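Local coordinates for cyclin homolog (Herpesvirus saimiri, PDB 2F2C), which belongs to the D-type cyclins and may contribute to cellular transformation and rapid T-cell proliferation during latent infection, modulating the host cell cycle, at residues A[51-59]-A[91-102]; A[180-190]-A[241-249]. All coordinates share one frame; numbering follows the deposited sequence.

Overall arrangement
Contact 1 comes first along the chain and closes before contact 2 opens. It joins helix 49-65 to helix 94-109 within the N-terminal cyclin domain, whereas contact 2 joins the end of helix 170-184 and the following turn to the end of helix 232-247 in the viral cyclin region. Their centres lie about 17 Å apart, yet the two touch. Thr57 and Thr53 of helix 49-65 pack on Ile186 and Gln187, with Thr57 OG1 3.4 Å from Ile186 CG2, and Arg52 meets Pro188. Helix 49-65 thus serves contact 1 on one flank and meets the C-terminal half on another, directly coupling the two all-helical halves of this cyclin.

Contact 1 of 2, residues A[51-59]-A[91-102]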
loop_
_atom_site.group_PDB
_atom_site.type_symbol
_atom_site.label_atom_id
_atom_site.label_comp_id
_atom_site.label_asym_id
_atom_site.label_seq_id
_atom_site.Cartn_x
_atom_site.Cartn_y
_atom_site.Cartn_z
ATOM N N ASN A 51 14.606 -28.536 -2.216
ATOM C CA ASN A 51 13.325 -28.336 -2.909
ATOM C C ASN A 51 13.002 -26.866 -3.057
ATOM O O ASN A 51 12.609 -26.424 -4.127
ATOM C CB ASN A 51 12.160 -29.012 -2.196
ATOM C CG ASN A 51 12.414 -30.462 -1.910
ATOM O OD1 ASN A 51 13.166 -30.802 -0.998
ATOM N ND2 ASN A 51 11.768 -31.333 -2.670
ATOM N N ARG A 52 13.168 -26.113 -1.976
ATOM C CA ARG A 52 12.926 -24.679 -2.014
ATOM C C ARG A 52 13.615 -24.006 -3.218
ATOM O O ARG A 52 12.963 -23.271 -3.972
ATOM C CB ARG A 52 13.355 -24.029 -0.700
ATOM C CG ARG A 52 12.896 -22.585 -0.527
ATOM C CD ARG A 52 13.337 -21.981 0.782
ATOM N NE ARG A 52 13.065 -20.550 0.878
ATOM C CZ ARG A 52 13.977 -19.594 0.733
ATOM N NH1 ARG A 52 15.237 -19.902 0.454
ATOM N NH2 ARG A 52 13.620 -18.318 0.860
ATOM N N THR A 53 14.908 -24.283 -3.417
ATOM C CA THR A 53 15.681 -23.621 -4.477
ATOM C C THR A 53 15.128 -23.830 -5.900
ATOM O O THR A 53 15.139 -22.902 -6.718
ATOM C CB THR A 53 17.173 -24.029 -4.438
ATOM O OG1 THR A 53 17.638 -24.095 -3.084
ATOM C CG2 THR A 53 18.043 -22.936 -5.066
ATOM N N ILE A 54 14.674 -25.047 -6.197
ATOM C CA ILE A 54 14.023 -25.337 -7.475
ATOM C C ILE A 54 12.697 -24.535 -7.615
ATOM O O ILE A 54 12.470 -23.855 -8.620
ATOM C CB ILE A 54 13.830 -26.871 -7.634
ATOM C CG1 ILE A 54 15.202 -27.562 -7.804
ATOM C CG2 ILE A 54 12.972 -27.186 -8.831
ATOM C CD1 ILE A 54 15.292 -29.009 -7.314
ATOM N N LEU A 55 11.859 -24.575 -6.581
ATOM C CA LEU A 55 10.547 -23.968 -6.630
ATOM C C LEU A 55 10.629 -22.460 -6.744
ATOM O O LEU A 55 9.839 -21.837 -7.457
ATOM C CB LEU A 55 9.763 -24.344 -5.391
ATOM C CG LEU A 55 8.471 -23.580 -5.164
ATOM C CD1 LEU A 55 7.401 -24.052 -6.131
ATOM C CD2 LEU A 55 8.046 -23.769 -3.705
ATOM N N LEU A 56 11.583 -21.867 -6.038
ATOM C CA LEU A 56 11.776 -20.431 -6.117
ATOM C C LEU A 56 12.386 -20.028 -7.456
ATOM O O LEU A 56 12.150 -18.913 -7.922
ATOM C CB LEU A 56 12.616 -19.923 -4.950
ATOM C CG LEU A 56 11.961 -19.947 -3.566
ATOM C CD1 LEU A 56 12.882 -19.251 -2.571
ATOM C CD2 LEU A 56 10.579 -19.265 -3.576
ATOM N N THR A 57 13.154 -20.936 -8.072
ATOM C CA THR A 57 13.681 -20.745 -9.426
ATOM C C THR A 57 12.537 -20.702 -10.427
ATOM O O THR A 57 12.519 -19.875 -11.322
ATOM C CB THR A 57 14.680 -21.848 -9.778
ATOM O OG1 THR A 57 15.890 -21.632 -9.047
ATOM C CG2 THR A 57 15.137 -21.730 -11.203
ATOM N N TRP A 58 11.564 -21.575 -10.261
ATOM C CA TRP A 58 10.400 -21.539 -11.110
ATOM C C TRP A 58 9.557 -20.289 -10.816
ATOM O O TRP A 58 9.217 -19.538 -11.732
ATOM C CB TRP A 58 9.604 -22.817 -10.920
ATOM C CG TRP A 58 8.341 -22.907 -11.702
ATOM C CD1 TRP A 58 8.213 -23.093 -13.052
ATOM C CD2 TRP A 58 7.018 -22.863 -11.180
ATOM N NE1 TRP A 58 6.886 -23.157 -13.402
ATOM C CE2 TRP A 58 6.129 -23.015 -12.269
ATOM C CE3 TRP A 58 6.485 -22.713 -9.898
ATOM C CZ2 TRP A 58 4.742 -23.013 -12.110
ATOM C CZ3 TRP A 58 5.109 -22.700 -9.737
ATOM C CH2 TRP A 58 4.252 -22.851 -10.835
ATOM N N MET A 59 9.227 -20.051 -9.548
ATOM C CA MET A 59 8.438 -18.871 -9.168
ATOM C C MET A 59 9.069 -17.574 -9.736
ATOM O O MET A 59 8.372 -16.693 -10.276
ATOM C CB MET A 59 8.310 -18.806 -7.647
ATOM C CG MET A 59 7.531 -19.972 -7.011
ATOM S SD MET A 59 7.508 -19.905 -5.174
ATOM C CE MET A 59 6.845 -18.249 -4.857
ATOM N N LYS A 91 6.239 -32.844 -1.015
ATOM C CA LYS A 91 6.933 -32.717 -2.311
ATOM C C LYS A 91 5.976 -32.747 -3.500
ATOM O O LYS A 91 6.163 -32.009 -4.460
ATOM C CB LYS A 91 8.014 -33.802 -2.472
ATOM C CG LYS A 91 9.300 -33.530 -1.680
ATOM C CD LYS A 91 10.351 -34.614 -1.902
ATOM C CE LYS A 91 11.554 -34.433 -0.975
ATOM N NZ LYS A 91 12.334 -35.712 -0.833
ATOM N N LYS A 92 4.946 -33.584 -3.408
ATOM C CA LYS A 92 3.963 -33.757 -4.478
ATOM C C LYS A 92 2.879 -32.671 -4.493
ATOM O O LYS A 92 1.919 -32.756 -5.262
ATOM C CB LYS A 92 3.335 -35.166 -4.404
ATOM N N THR A 93 3.035 -31.657 -3.648
ATOM C CA THR A 93 2.107 -30.523 -3.620
ATOM C C THR A 93 2.810 -29.143 -3.516
ATOM O O THR A 93 2.161 -28.089 -3.540
ATOM C CB THR A 93 1.015 -30.738 -2.510
ATOM O OG1 THR A 93 -0.001 -29.735 -2.629
ATOM C CG2 THR A 93 1.560 -30.515 -1.090
ATOM N N LEU A 94 4.137 -29.169 -3.425
ATOM C CA LEU A 94 4.947 -27.975 -3.241
ATOM C C LEU A 94 4.700 -26.966 -4.332
ATOM O O LEU A 94 4.647 -25.768 -4.071
ATOM C CB LEU A 94 6.426 -28.330 -3.249
ATOM C CG LEU A 94 7.340 -27.785 -2.151
ATOM C CD1 LEU A 94 8.779 -27.997 -2.575
ATOM C CD2 LEU A 94 7.097 -26.331 -1.803
ATOM N N GLN A 95 4.546 -27.453 -5.553
ATOM C CA GLN A 95 4.332 -26.584 -6.696
ATOM C C GLN A 95 3.022 -25.810 -6.587
ATOM O O GLN A 95 2.974 -24.622 -6.898
ATOM C CB GLN A 95 4.389 -27.388 -7.995
ATOM C CG GLN A 95 4.500 -26.518 -9.232
ATOM C CD GLN A 95 4.925 -27.271 -10.476
ATOM O OE1 GLN A 95 5.366 -26.647 -11.442
ATOM N NE2 GLN A 95 4.787 -28.597 -10.469
ATOM N N LYS A 96 1.968 -26.485 -6.135
ATOM C CA LYS A 96 0.671 -25.854 -5.918
ATOM C C LYS A 96 0.792 -24.724 -4.904
ATOM O O LYS A 96 0.205 -23.657 -5.066
ATOM C CB LYS A 96 -0.337 -26.889 -5.430
ATOM C CG LYS A 96 -1.784 -26.458 -5.512
ATOM C CD LYS A 96 -2.702 -27.667 -5.640
ATOM C CE LYS A 96 -2.919 -28.387 -4.319
ATOM N NZ LYS A 96 -4.057 -27.799 -3.572
ATOM N N ILE A 97 1.579 -24.957 -3.860
ATOM C CA ILE A 97 1.738 -23.956 -2.812
ATOM C C ILE A 97 2.385 -22.712 -3.394
ATOM O O ILE A 97 1.848 -21.605 -3.259
ATOM C CB ILE A 97 2.561 -24.517 -1.615
ATOM C CG1 ILE A 97 1.790 -25.665 -0.936
ATOM C CG2 ILE A 97 2.869 -23.399 -0.621
ATOM C CD1 ILE A 97 2.585 -26.476 0.089
ATOM N N GLY A 98 3.525 -22.915 -4.057
ATOM C CA GLY A 98 4.315 -21.824 -4.607
ATOM C C GLY A 98 3.561 -21.091 -5.692
ATOM O O GLY A 98 3.751 -19.889 -5.893
ATOM N N ALA A 99 2.711 -21.827 -6.401
ATOM C CA ALA A 99 1.856 -21.241 -7.418
ATOM C C ALA A 99 0.891 -20.273 -6.763
ATOM O O ALA A 99 0.702 -19.182 -7.265
ATOM C CB ALA A 99 1.099 -22.317 -8.186
ATOM N N ALA A 100 0.302 -20.657 -5.637
ATOM C CA ALA A 100 -0.692 -19.806 -4.987
ATOM C C ALA A 100 -0.089 -18.631 -4.221
ATOM O O ALA A 100 -0.794 -17.664 -3.909
ATOM C CB ALA A 100 -1.591 -20.617 -4.105
ATOM N N CYS A 101 1.206 -18.705 -3.922
ATOM C CA CYS A 101 1.912 -17.568 -3.344
ATOM C C CYS A 101 2.097 -16.463 -4.375
ATOM O O CYS A 101 1.731 -15.315 -4.124
ATOM C CB CYS A 101 3.239 -17.997 -2.746
ATOM S SG CYS A 101 2.994 -19.256 -1.471
ATOM N N VAL A 102 2.622 -16.804 -5.546
ATOM C CA VAL A 102 2.713 -15.856 -6.658
ATOM C C VAL A 102 1.341 -15.270 -6.988
ATOM O O VAL A 102 1.236 -14.091 -7.318
ATOM C CB VAL A 102 3.326 -16.513 -7.918
ATOM C CG1 VAL A 102 3.162 -15.632 -9.138
ATOM C CG2 VAL A 102 4.786 -16.798 -7.687
#
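Leu55 and Leu94 make the apolar centre of this contact, where helix segments 51-59 and 94-102 run 10.1 Å apart at closest approach with their directions 40° apart. Leu55 CG lies anti to its backbone N (chi1 169°), which sends the isobutyl group to the partner helix; there CD2 meets Leu94 CD2 at 3.3 Å while CD1 lies 4.1 Å from Gly98 CA. The other methyl of Leu94, CD1, packs on Asn51 CB at 3.6 Å. One end of the apolar seam is finished by Met59, whose chain bends at its last torsion and brings CE to 3.8 Å from Val102 CG2 and alongside Cys101 CB. Its sulfur rests against Gly98, where no side chain intervenes.

A second kind of contact is aromatic. Gln95 is extended and passes over one face of Trp58: its CG stands 4.2 Å from the centroid of the Trp58 six-membered ring, 24° off the normal, a CH-pi contact. Gln95 OE1 lies above the same ring near its rim, the amide plane being nearly perpendicular to the indole. At the ring edge, close to its plane, Trp58 CH2 meets Ala99 CB at 4.2 Å.

Polar groups take part only through packing. The methylenes of Lys91 cross Asn51 at about a right angle, with Lys91 CG 3.4 Å from Asn51 ND2, while Asn51 OD1 accepts a hydrogen bond from Thr48 N. Arg52, turned away from this interface, instead forms a salt bridge with Asp81.

The arrangement, two helices that cross while running in the same general sense, closed by leucines, a glycine and a methionine, belongs to the all-helical fold of the cyclin N-terminal domain.

Contact 2 of 2, residues A[180-190]-A[241-249]; sequences TICKALIQPNI and QVSEAFSLY
Lys183 runs from the edge of Phe246 to the face of Tyr249, and each of its side-chain carbons has a partner. CB lies in the plane of the Phe246 ring, 3.9 Å from its CD1. CG comes next, 4.2 Å from Tyr249 CD1, and CD follows onto the aromatic surface, 3.6 Å from Tyr249 CG. CE settles over the centre of the ring, 3.4 Å from Tyr249 CE2, in a CH-pi contact. A turn at the last torsion (chi4 82°) then keeps NZ over the face but farther from it, 4.9 Å from the Tyr249 centroid and 20° off the normal, a cation-pi geometry. Glu64 gives the same ammonium a carboxylate partner as well, through a long and weak ion pair. The same Tyr249 ring takes Ile186 CD1 at its edge, in plane, so the lysine covers a face and the isoleucine borders the rim.

Behind this aliphatic and aromatic layer the backbones come close where Ala184 faces Ala245 and Phe246. The short axes of 180-184 and 241-247 approach to 8.1 Å and cross at 72°, and Ala184 CB meets Ala245 CB at 3.7 Å. Ala184 also packs on Val242. Beyond the type I turn from Ala184 to Gln187, Ile190 CG1 returns to Ala245 CB at 3.6 Å, so this one methyl is gripped from the helix end and from the chain past the turn. Gln187 lays its CB against the same methyl and its CG beside Leu248 CD2.

Around this steep crossing, helix 195-208 lies against Thr180, Ile181 and Val242, while Pro74 of helix 72-83 receives Cys182 and Leu185. Helix 49-65 touches Lys183, Ile186 and Gln187 through His60, Thr57 and Thr53, placing the contact against the N-terminal half.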
loop_
_atom_site.group_PDB
_atom_site.type_symbol
_atom_site.label_atom_id
_atom_site.label_comp_id
_atom_site.label_asym_id
_atom_site.label_seq_id
_atom_site.Cartn_x
_atom_site.Cartn_y
_atom_site.Cartn_z
ATOM N N THR A 180 19.237 -7.961 -9.287
ATOM C CA THR A 180 20.209 -8.593 -8.398
ATOM C C THR A 180 19.595 -9.117 -7.085
ATOM O O THR A 180 19.835 -10.271 -6.686
ATOM C CB THR A 180 21.333 -7.592 -8.102
ATOM O OG1 THR A 180 21.945 -7.183 -9.333
ATOM C CG2 THR A 180 22.464 -8.259 -7.316
ATOM N N ILE A 181 18.801 -8.287 -6.412
ATOM C CA ILE A 181 18.160 -8.755 -5.179
ATOM C C ILE A 181 17.202 -9.936 -5.452
ATOM O O ILE A 181 17.322 -10.988 -4.805
ATOM C CB ILE A 181 17.493 -7.599 -4.406
ATOM C CG1 ILE A 181 18.556 -6.772 -3.700
ATOM C CG2 ILE A 181 16.587 -8.128 -3.368
ATOM C CD1 ILE A 181 18.234 -5.299 -3.643
ATOM N N CYS A 182 16.302 -9.773 -6.434
ATOM C CA CYS A 182 15.350 -10.831 -6.794
ATOM C C CYS A 182 15.985 -12.163 -7.156
ATOM O O CYS A 182 15.400 -13.194 -6.873
ATOM C CB CYS A 182 14.430 -10.407 -7.909
ATOM S SG CYS A 182 13.190 -9.211 -7.403
ATOM N N LYS A 183 17.163 -12.176 -7.770
ATOM C CA LYS A 183 17.778 -13.478 -8.053
ATOM C C LYS A 183 18.405 -14.098 -6.800
ATOM O O LYS A 183 18.173 -15.272 -6.520
ATOM C CB LYS A 183 18.775 -13.419 -9.204
ATOM C CG LYS A 183 18.135 -13.410 -10.603
ATOM C CD LYS A 183 19.146 -13.849 -11.654
ATOM C CE LYS A 183 18.536 -13.929 -13.050
ATOM N NZ LYS A 183 18.460 -12.619 -13.755
ATOM N N ALA A 184 19.163 -13.309 -6.029
ATOM C CA ALA A 184 19.780 -13.776 -4.768
ATOM C C ALA A 184 18.794 -14.490 -3.845
ATOM O O ALA A 184 19.115 -15.543 -3.305
ATOM C CB ALA A 184 20.451 -12.622 -4.039
ATOM N N LEU A 185 17.588 -13.926 -3.703
ATOM C CA LEU A 185 16.528 -14.476 -2.836
ATOM C C LEU A 185 16.135 -15.922 -3.144
ATOM O O LEU A 185 15.376 -16.519 -2.385
ATOM C CB LEU A 185 15.271 -13.602 -2.884
ATOM C CG LEU A 185 15.291 -12.399 -1.948
ATOM C CD1 LEU A 185 14.359 -11.332 -2.416
ATOM C CD2 LEU A 185 14.945 -12.805 -0.545
ATOM N N ILE A 186 16.620 -16.465 -4.261
ATOM C CA ILE A 186 16.415 -17.876 -4.588
ATOM C C ILE A 186 17.204 -18.767 -3.617
ATOM O O ILE A 186 16.739 -19.839 -3.209
ATOM C CB ILE A 186 16.823 -18.160 -6.082
ATOM C CG1 ILE A 186 15.858 -17.453 -7.033
ATOM C CG2 ILE A 186 16.859 -19.656 -6.403
ATOM C CD1 ILE A 186 16.069 -17.786 -8.522
ATOM N N GLN A 187 18.398 -18.309 -3.259
ATOM C CA GLN A 187 19.338 -19.087 -2.459
ATOM C C GLN A 187 18.959 -19.173 -0.960
ATOM O O GLN A 187 18.552 -18.164 -0.344
ATOM C CB GLN A 187 20.745 -18.521 -2.643
ATOM C CG GLN A 187 21.612 -19.230 -3.672
ATOM C CD GLN A 187 20.828 -19.883 -4.790
ATOM O OE1 GLN A 187 20.625 -19.282 -5.845
ATOM N NE2 GLN A 187 20.383 -21.109 -4.562
ATOM N N PRO A 188 19.075 -20.378 -0.399
ATOM C CA PRO A 188 18.676 -20.682 0.987
ATOM C C PRO A 188 19.231 -19.747 2.070
ATOM O O PRO A 188 18.478 -19.272 2.926
ATOM C CB PRO A 188 19.231 -22.089 1.207
ATOM C CG PRO A 188 20.198 -22.334 0.036
ATOM C CD PRO A 188 19.592 -21.571 -1.094
ATOM N N ASN A 189 20.529 -19.474 2.025
ATOM C CA ASN A 189 21.183 -18.659 3.040
ATOM C C ASN A 189 20.791 -17.169 3.013
ATOM O O ASN A 189 21.242 -16.384 3.847
ATOM C CB ASN A 189 22.697 -18.814 2.908
ATOM C CG ASN A 189 23.243 -18.132 1.665
ATOM O OD1 ASN A 189 22.614 -18.143 0.600
ATOM N ND2 ASN A 189 24.411 -17.521 1.797
ATOM N N ILE A 190 19.943 -16.770 2.079
ATOM C CA ILE A 190 19.572 -15.366 1.983
ATOM C C ILE A 190 18.303 -15.142 2.788
ATOM O O ILE A 190 18.027 -14.034 3.250
ATOM C CB ILE A 190 19.411 -14.941 0.475
ATOM C CG1 ILE A 190 20.746 -15.079 -0.276
ATOM C CG2 ILE A 190 18.927 -13.517 0.324
ATOM C CD1 ILE A 190 21.982 -14.438 0.424
ATOM N N GLN A 241 27.621 -12.112 0.231
ATOM C CA GLN A 241 26.641 -13.196 0.221
ATOM C C GLN A 241 25.635 -13.046 -0.906
ATOM O O GLN A 241 25.317 -14.034 -1.588
ATOM C CB GLN A 241 25.916 -13.284 1.547
ATOM C CG GLN A 241 26.583 -14.222 2.511
ATOM C CD GLN A 241 25.980 -14.123 3.889
ATOM O OE1 GLN A 241 25.976 -13.044 4.483
ATOM N NE2 GLN A 241 25.448 -15.238 4.395
ATOM N N VAL A 242 25.142 -11.820 -1.095
ATOM C CA VAL A 242 24.199 -11.517 -2.152
ATOM C C VAL A 242 24.868 -11.782 -3.504
ATOM O O VAL A 242 24.350 -12.533 -4.331
ATOM C CB VAL A 242 23.691 -10.030 -2.090
ATOM C CG1 VAL A 242 23.006 -9.652 -3.399
ATOM C CG2 VAL A 242 22.763 -9.789 -0.890
ATOM N N SER A 243 26.032 -11.176 -3.709
ATOM C CA SER A 243 26.829 -11.409 -4.902
ATOM C C SER A 243 26.997 -12.903 -5.252
ATOM O O SER A 243 26.836 -13.296 -6.407
ATOM C CB SER A 243 28.181 -10.722 -4.751
ATOM O OG SER A 243 28.982 -10.984 -5.878
ATOM N N GLU A 244 27.303 -13.732 -4.257
ATOM C CA GLU A 244 27.463 -15.170 -4.487
ATOM C C GLU A 244 26.128 -15.839 -4.801
ATOM O O GLU A 244 26.027 -16.637 -5.726
ATOM C CB GLU A 244 28.121 -15.854 -3.293
ATOM C CG GLU A 244 29.339 -15.125 -2.748
ATOM C CD GLU A 244 30.642 -15.506 -3.430
ATOM O OE1 GLU A 244 30.595 -15.983 -4.595
ATOM O OE2 GLU A 244 31.721 -15.338 -2.790
ATOM N N ALA A 245 25.103 -15.515 -4.025
ATOM C CA ALA A 245 23.752 -16.025 -4.276
ATOM C C ALA A 245 23.301 -15.749 -5.724
ATOM O O ALA A 245 22.753 -16.639 -6.402
ATOM C CB ALA A 245 22.776 -15.431 -3.273
ATOM N N PHE A 246 23.568 -14.526 -6.186
ATOM C CA PHE A 246 23.272 -14.102 -7.552
ATOM C C PHE A 246 23.991 -14.954 -8.604
ATOM O O PHE A 246 23.381 -15.353 -9.587
ATOM C CB PHE A 246 23.570 -12.604 -7.706
ATOM C CG PHE A 246 23.558 -12.111 -9.113
ATOM C CD1 PHE A 246 22.366 -12.040 -9.840
ATOM C CD2 PHE A 246 24.735 -11.686 -9.715
ATOM C CE1 PHE A 246 22.356 -11.566 -11.154
ATOM C CE2 PHE A 246 24.736 -11.216 -11.022
ATOM C CZ PHE A 246 23.540 -11.153 -11.740
ATOM N N SER A 247 25.272 -15.241 -8.380
ATOM C CA SER A 247 26.037 -16.190 -9.212
ATOM C C SER A 247 25.368 -17.547 -9.334
ATOM O O SER A 247 25.412 -18.156 -10.396
ATOM C CB SER A 247 27.436 -16.445 -8.639
ATOM O OG SER A 247 28.179 -15.255 -8.504
ATOM N N LEU A 248 24.771 -18.025 -8.244
ATOM C CA LEU A 248 24.282 -19.404 -8.158
ATOM C C LEU A 248 23.060 -19.706 -9.011
ATOM O O LEU A 248 22.670 -20.869 -9.142
ATOM C CB LEU A 248 24.012 -19.790 -6.697
ATOM C CG LEU A 248 25.060 -20.691 -6.027
ATOM C CD1 LEU A 248 26.470 -20.427 -6.537
ATOM C CD2 LEU A 248 24.996 -20.555 -4.513
ATOM N N TYR A 249 22.462 -18.663 -9.575
ATOM C CA TYR A 249 21.269 -18.785 -10.394
ATOM C C TYR A 249 21.499 -19.669 -11.629
ATOM O O TYR A 249 22.538 -19.559 -12.303
ATOM C CB TYR A 249 20.810 -17.385 -10.794
ATOM C CG TYR A 249 19.648 -17.373 -11.732
ATOM C CD1 TYR A 249 18.345 -17.531 -11.258
ATOM C CD2 TYR A 249 19.842 -17.212 -13.103
ATOM C CE1 TYR A 249 17.262 -17.533 -12.130
ATOM C CE2 TYR A 249 18.774 -17.203 -13.975
ATOM C CZ TYR A 249 17.486 -17.364 -13.481
ATOM O OH TYR A 249 16.425 -17.357 -14.354
#